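Local atomic coordinates of 3,4-dihydroxy-2-butanone 4-phosphate synthase (Candida albicans, PDB entry 1TKU), a protein that catalyses the conversion of D-ribulose 5-phosphate into formate and 3,4-dihydroxy-2-butanone 4-phosphate. Residues 21-26 and 193-198; 34-39 and 162-167. All blocks are in the same frame, centred on the assembly; numbering follows the deposited sequence.

Contact 1. Residues 21-26 and 193-198; sequences LIVMDD and ININQL
Met24 O accepts the amide of Ile195 at 2.8 Å from N to O, and the same oxygen also lies 3.0 Å from Asn194 CA in a CA-H...O contact. Two further backbone bonds precede it along the strands: Ile193 N to Ile22 O at 2.9 Å, and Met24 N to Ile193 O at 3.0 Å. This alternation, with Ile193 giving its N-H to Ile22 and its carbonyl to Met24, identifies a parallel ladder between strand 21-24 and the end of strand 191-194, an edge strand of the four-stranded mixed sheet within this chain. The ladder then runs straight into a helix start. Asn194 is the N-cap of helix 195-203: its CG sits between its own backbone N and carbonyl carbon (chi1 63°), which brings OD1 round to accept from Gln197 N at 2.8 Å, the donor tilted 34° from the amide carbonyl plane. Asp25 O receives another first-turn amide, Asn196 N, so residues 24 and 25 together take up two N-H groups at the helix start.

The apolar part centres on Ile193. Its CD1 wedges between Leu21 and Val23, 3.4 Å from Leu21 CB and equally close to Val23 CG2, both tighter than normal van der Waals contact; the Leu21 side chain crosses it at about a right angle. On the same face, Val23 CG1 meets Ile195 CG1, and helices 8-16 and 145-155 pack over this group through Ala11 and Leu152. Asp25 lies alongside Ile195, pointing the same way, but its OD1 is hydrogen-bonded to His145, a residue assigned to the second magnesium site. The Met24 chain, bent at chi2 and chi3, packs on Leu178 and Cys181 of helix 178-188.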
loop_
_atom_site.group_PDB
_atom_site.type_symbol
_atom_site.label_atom_id
_atom_site.label_comp_id
_atom_site.label_asym_id
_atom_site.label_seq_id
_atom_site.Cartn_x
_atom_site.Cartn_y
_atom_site.Cartn_z
ATOM N N LEU B 21 9.595 -9.777 -13.099
ATOM C CA LEU B 21 9.322 -9.602 -14.513
ATOM C C LEU B 21 8.484 -8.336 -14.541
ATOM O O LEU B 21 7.703 -8.093 -13.622
ATOM C CB LEU B 21 8.501 -10.756 -15.094
ATOM C CG LEU B 21 9.191 -12.093 -15.363
ATOM C CD1 LEU B 21 8.180 -13.036 -16.018
ATOM C CD2 LEU B 21 10.400 -11.896 -16.273
ATOM N N ILE B 22 8.689 -7.505 -15.556
ATOM C CA ILE B 22 7.886 -6.301 -15.713
ATOM C C ILE B 22 6.798 -6.810 -16.652
ATOM O O ILE B 22 7.095 -7.360 -17.712
ATOM C CB ILE B 22 8.699 -5.160 -16.363
ATOM C CG1 ILE B 22 9.784 -4.690 -15.387
ATOM C CG2 ILE B 22 7.774 -3.995 -16.727
ATOM C CD1 ILE B 22 10.824 -3.773 -15.999
ATOM N N VAL B 23 5.541 -6.659 -16.249
ATOM C CA VAL B 23 4.429 -7.167 -17.041
ATOM C C VAL B 23 3.450 -6.099 -17.512
ATOM O O VAL B 23 2.895 -5.354 -16.706
ATOM C CB VAL B 23 3.650 -8.230 -16.230
ATOM C CG1 VAL B 23 2.543 -8.833 -17.075
ATOM C CG2 VAL B 23 4.612 -9.322 -15.739
ATOM N N MET B 24 3.244 -6.041 -18.825
ATOM C CA MET B 24 2.319 -5.086 -19.435
ATOM C C MET B 24 1.126 -5.888 -19.952
ATOM O O MET B 24 1.202 -7.112 -20.061
ATOM C CB MET B 24 2.979 -4.373 -20.622
ATOM C CG MET B 24 4.463 -4.059 -20.466
ATOM S SD MET B 24 4.876 -2.917 -19.132
ATOM C CE MET B 24 3.974 -1.429 -19.647
ATOM N N ASP B 25 0.029 -5.208 -20.279
ATOM C CA ASP B 25 -1.151 -5.899 -20.797
ATOM C C ASP B 25 -0.894 -6.426 -22.204
ATOM O O ASP B 25 -1.226 -7.569 -22.520
ATOM C CB ASP B 25 -2.362 -4.968 -20.822
ATOM C CG ASP B 25 -2.880 -4.656 -19.435
ATOM O OD1 ASP B 25 -2.953 -5.586 -18.606
ATOM O OD2 ASP B 25 -3.225 -3.487 -19.175
ATOM N N ASP B 26 -0.333 -5.569 -23.052
ATOM C CA ASP B 26 0.013 -5.932 -24.422
ATOM C C ASP B 26 1.166 -5.045 -24.902
ATOM O O ASP B 26 1.929 -4.544 -24.078
ATOM C CB ASP B 26 -1.216 -5.867 -25.356
ATOM C CG ASP B 26 -1.898 -4.504 -25.382
ATOM O OD1 ASP B 26 -3.085 -4.469 -25.782
ATOM O OD2 ASP B 26 -1.274 -3.483 -25.033
ATOM N N ILE B 193 7.632 -8.576 -20.314
ATOM C CA ILE B 193 6.729 -9.400 -21.119
ATOM C C ILE B 193 5.352 -8.753 -21.061
ATOM O O ILE B 193 5.149 -7.784 -20.326
ATOM C CB ILE B 193 6.590 -10.858 -20.573
ATOM C CG1 ILE B 193 5.999 -10.849 -19.160
ATOM C CG2 ILE B 193 7.937 -11.563 -20.597
ATOM C CD1 ILE B 193 6.922 -10.300 -18.095
ATOM N N ASN B 194 4.412 -9.258 -21.853
ATOM C CA ASN B 194 3.057 -8.729 -21.803
ATOM C C ASN B 194 2.065 -9.889 -21.765
ATOM O O ASN B 194 2.375 -11.004 -22.193
ATOM C CB ASN B 194 2.772 -7.753 -22.969
ATOM C CG ASN B 194 2.843 -8.406 -24.335
ATOM O OD1 ASN B 194 1.954 -9.172 -24.721
ATOM N ND2 ASN B 194 3.901 -8.095 -25.084
ATOM N N ILE B 195 0.886 -9.625 -21.217
ATOM C CA ILE B 195 -0.142 -10.644 -21.066
ATOM C C ILE B 195 -0.596 -11.311 -22.365
ATOM O O ILE B 195 -0.798 -12.524 -22.396
ATOM C CB ILE B 195 -1.353 -10.063 -20.303
ATOM C CG1 ILE B 195 -0.898 -9.634 -18.903
ATOM C CG2 ILE B 195 -2.471 -11.099 -20.207
ATOM C CD1 ILE B 195 -1.992 -9.065 -18.025
ATOM N N ASN B 196 -0.758 -10.534 -23.430
ATOM C CA ASN B 196 -1.170 -11.112 -24.709
ATOM C C ASN B 196 -0.149 -12.147 -25.148
ATOM O O ASN B 196 -0.487 -13.194 -25.701
ATOM C CB ASN B 196 -1.280 -10.027 -25.777
ATOM C CG ASN B 196 -2.707 -9.595 -26.015
ATOM O OD1 ASN B 196 -3.390 -9.136 -25.101
ATOM N ND2 ASN B 196 -3.173 -9.749 -27.250
ATOM N N GLN B 197 1.111 -11.832 -24.890
ATOM C CA GLN B 197 2.227 -12.695 -25.233
ATOM C C GLN B 197 2.095 -14.004 -24.450
ATOM O O GLN B 197 2.379 -15.091 -24.961
ATOM C CB GLN B 197 3.519 -11.969 -24.864
ATOM C CG GLN B 197 4.764 -12.473 -25.525
ATOM C CD GLN B 197 6.015 -11.931 -24.852
ATOM O OE1 GLN B 197 7.130 -12.324 -25.186
ATOM N NE2 GLN B 197 5.829 -11.027 -23.894
ATOM N N LEU B 198 1.643 -13.895 -23.206
ATOM C CA LEU B 198 1.470 -15.054 -22.344
ATOM C C LEU B 198 0.247 -15.875 -22.779
ATOM O O LEU B 198 0.283 -17.104 -22.772
ATOM C CB LEU B 198 1.322 -14.585 -20.891
ATOM C CG LEU B 198 1.609 -15.538 -19.729
ATOM C CD1 LEU B 198 2.988 -16.172 -19.875
ATOM C CD2 LEU B 198 1.533 -14.751 -18.428
#

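Contact 2. Residues 34-39 and 162-167; sequences DLIMAA and GVICEL. With 5RP (ribulose-5-phosphate), chain D.
Leu35 N donates to Cys165 O at 2.9 Å, and Cys165 N returns a longer bond to Leu35 O. Met37 and Val163 form the second reciprocal pair, its shorter member being Val163 N to Met37 O at 3.0 Å. Two such doubly bonded pairs, with the non-hydrogen-bonded pair Ile36-Ile164 between them, define a regular antiparallel ladder; the axes run 4.7 Å apart with their directions 169° from each other.

At the end of the ladder Asp34 and Glu166 emerge side by side toward ribulose-5-phosphate. Asp34 OD2 is 2.6 Å from the substrate oxygen O4, while Asp34 OD1 rests 3.3 Å from Glu166 CG. The carboxylates stand with planes 84° apart. Glu166 bends at chi2, which carries its carboxylate over the substrate carbons, OE1 being 3.6 Å from C5 of the ligand; its OE2 is held by Ser55, and Ile101 of the second subunit packs on the same side chain. Ile164 completes this wall: with CG1 between the backbone N and carbonyl carbon (chi1 75°), the branch reaches within 3.0 Å of substrate O13. The other branch, CG2, turns to Ile36 and presses on its CG1 at 3.3 Å, a tight carbon contact.

On the reverse face Met37 CG lies against Val163 CG1, and Leu35 crosses Leu167 at about a right angle, CG on CD2. Helix 44-52 packs on this face, Leu50 meeting Leu35, Val163 and Cys165, whereas helix 145-155 covers the substrate-facing side, Ala149 touching both Ile36 and Ile164. Strand 34-38 is hydrogen-bonded along its other edge to strand 21-24, while Gly162 and Ile164 of strand 162-166 make backbone bonds with Pro61 and Cys59 of strand 59-63.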
loop_
_atom_site.group_PDB
_atom_site.type_symbol
_atom_site.label_atom_id
_atom_site.label_comp_id
_atom_site.label_asym_id
_atom_site.label_seq_id
_atom_site.Cartn_x
_atom_site.Cartn_y
_atom_site.Cartn_z
ATOM N N ASP B 34 3.777 -3.402 -14.298
ATOM C CA ASP B 34 3.713 -4.001 -12.973
ATOM C C ASP B 34 4.916 -4.914 -12.753
ATOM O O ASP B 34 5.366 -5.588 -13.678
ATOM C CB ASP B 34 2.450 -4.858 -12.856
ATOM C CG ASP B 34 1.402 -4.247 -11.961
ATOM O OD1 ASP B 34 1.119 -3.042 -12.101
ATOM O OD2 ASP B 34 0.850 -4.990 -11.122
ATOM N N LEU B 35 5.439 -4.932 -11.533
ATOM C CA LEU B 35 6.533 -5.836 -11.205
ATOM C C LEU B 35 5.839 -7.077 -10.653
ATOM O O LEU B 35 4.955 -6.965 -9.802
ATOM C CB LEU B 35 7.446 -5.241 -10.130
ATOM C CG LEU B 35 8.535 -4.274 -10.593
ATOM C CD1 LEU B 35 9.307 -3.753 -9.383
ATOM C CD2 LEU B 35 9.472 -4.993 -11.551
ATOM N N ILE B 36 6.217 -8.250 -11.152
ATOM C CA ILE B 36 5.623 -9.503 -10.693
ATOM C C ILE B 36 6.701 -10.562 -10.461
ATOM O O ILE B 36 7.610 -10.714 -11.274
ATOM C CB ILE B 36 4.636 -10.096 -11.741
ATOM C CG1 ILE B 36 3.484 -9.130 -12.018
ATOM C CG2 ILE B 36 4.070 -11.418 -11.231
ATOM C CD1 ILE B 36 3.859 -7.905 -12.799
ATOM N N MET B 37 6.602 -11.289 -9.353
ATOM C CA MET B 37 7.548 -12.370 -9.083
ATOM C C MET B 37 6.863 -13.452 -8.257
ATOM O O MET B 37 5.750 -13.251 -7.754
ATOM C CB MET B 37 8.819 -11.866 -8.370
ATOM C CG MET B 37 8.679 -11.510 -6.893
ATOM S SD MET B 37 10.317 -11.438 -6.073
ATOM C CE MET B 37 10.685 -13.204 -5.948
ATOM N N ALA B 38 7.513 -14.605 -8.132
ATOM C CA ALA B 38 6.937 -15.718 -7.381
ATOM C C ALA B 38 6.792 -15.390 -5.900
ATOM O O ALA B 38 7.731 -14.914 -5.265
ATOM C CB ALA B 38 7.795 -16.963 -7.562
ATOM N N ALA B 39 5.612 -15.648 -5.350
ATOM C CA ALA B 39 5.361 -15.363 -3.945
ATOM C C ALA B 39 6.316 -16.111 -3.015
ATOM O O ALA B 39 6.812 -15.542 -2.045
ATOM C CB ALA B 39 3.910 -15.708 -3.591
ATOM N N GLY B 162 1.619 -15.468 -6.506
ATOM C CA GLY B 162 2.577 -14.481 -6.965
ATOM C C GLY B 162 2.447 -13.228 -6.129
ATOM O O GLY B 162 1.624 -13.167 -5.216
ATOM N N VAL B 163 3.267 -12.230 -6.431
ATOM C CA VAL B 163 3.216 -10.966 -5.706
ATOM C C VAL B 163 3.460 -9.861 -6.730
ATOM O O VAL B 163 4.343 -9.974 -7.583
ATOM C CB VAL B 163 4.259 -10.941 -4.564
ATOM C CG1 VAL B 163 5.649 -11.213 -5.110
ATOM C CG2 VAL B 163 4.193 -9.604 -3.831
ATOM N N ILE B 164 2.660 -8.804 -6.659
ATOM C CA ILE B 164 2.764 -7.731 -7.634
ATOM C C ILE B 164 2.544 -6.330 -7.073
ATOM O O ILE B 164 2.041 -6.156 -5.963
ATOM C CB ILE B 164 1.726 -7.930 -8.766
ATOM C CG1 ILE B 164 0.320 -7.569 -8.265
ATOM C CG2 ILE B 164 1.717 -9.386 -9.232
ATOM C CD1 ILE B 164 -0.156 -8.374 -7.088
ATOM N N CYS B 165 2.936 -5.336 -7.865
ATOM C CA CYS B 165 2.740 -3.931 -7.522
ATOM C C CYS B 165 3.073 -3.068 -8.733
ATOM O O CYS B 165 3.913 -3.437 -9.557
ATOM C CB CYS B 165 3.593 -3.513 -6.322
ATOM S SG CYS B 165 2.815 -2.150 -5.385
ATOM N N GLU B 166 2.405 -1.921 -8.830
ATOM C CA GLU B 166 2.574 -0.989 -9.946
ATOM C C GLU B 166 3.823 -0.113 -9.877
ATOM O O GLU B 166 4.070 0.542 -8.866
ATOM C CB GLU B 166 1.355 -0.060 -10.040
ATOM C CG GLU B 166 -0.004 -0.745 -10.067
ATOM C CD GLU B 166 -0.621 -0.927 -8.687
ATOM O OE1 GLU B 166 -1.837 -1.199 -8.625
ATOM O OE2 GLU B 166 0.092 -0.806 -7.666
ATOM N N LEU B 167 4.596 -0.089 -10.960
ATOM C CA LEU B 167 5.800 0.739 -11.021
ATOM C C LEU B 167 5.402 2.213 -11.051
ATOM O O LEU B 167 4.442 2.583 -11.729
ATOM C CB LEU B 167 6.607 0.406 -12.281
ATOM C CG LEU B 167 7.439 -0.875 -12.232
ATOM C CD1 LEU B 167 7.870 -1.274 -13.627
ATOM C CD2 LEU B 167 8.651 -0.646 -11.337
HETATM C C2 5RP D . -3.110 -3.159 -11.533
HETATM C C3 5RP D . -2.426 -4.339 -10.876
HETATM C C5 5RP D . -2.659 -4.592 -9.387
HETATM O O13 5RP D . -1.709 -5.482 -8.764
HETATM C C6 5RP D . -4.120 -5.121 -9.137
HETATM O O14 5RP D . -4.383 -5.213 -7.721
HETATM C C7 5RP D . -4.389 -6.525 -9.763
HETATM O O8 5RP D . -4.552 -6.381 -11.176
HETATM P P9 5RP D . -5.801 -6.977 -11.988
HETATM O O12 5RP D . -7.181 -6.318 -11.516
HETATM O O11 5RP D . -5.887 -8.574 -11.811
HETATM O O10 5RP D . -5.510 -6.669 -13.531
HETATM O O4 5RP D . -1.702 -5.098 -11.506
HETATM O O1 5RP D . -2.745 -3.027 -12.924
#

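How the contacts relate
Contacts 1 and 2 belong to one mixed sheet, in the order 162-166, 34-38, 21-24, 191-194, and their centres lie about 12 Å apart. The successive strands 21-24 and 34-38 join them: Val23 N is 2.8 Å from Asp34 O and Leu21 N is 2.9 Å from Ile36 O, both probable hydrogen bonds. Side chains continue the seam, with Val23 CG2 3.3 Å from Ile36 CD1. Along the chain, contact 2 is nested within the loop that contact 1 closes. Contact 2 touches ribulose-5-phosphate directly, whereas the Asp25 side chain of contact 1 stays about 6 Å from it. His145, whose backbone N bonds the ligand, links the two, meeting both Asp25 and Asp34.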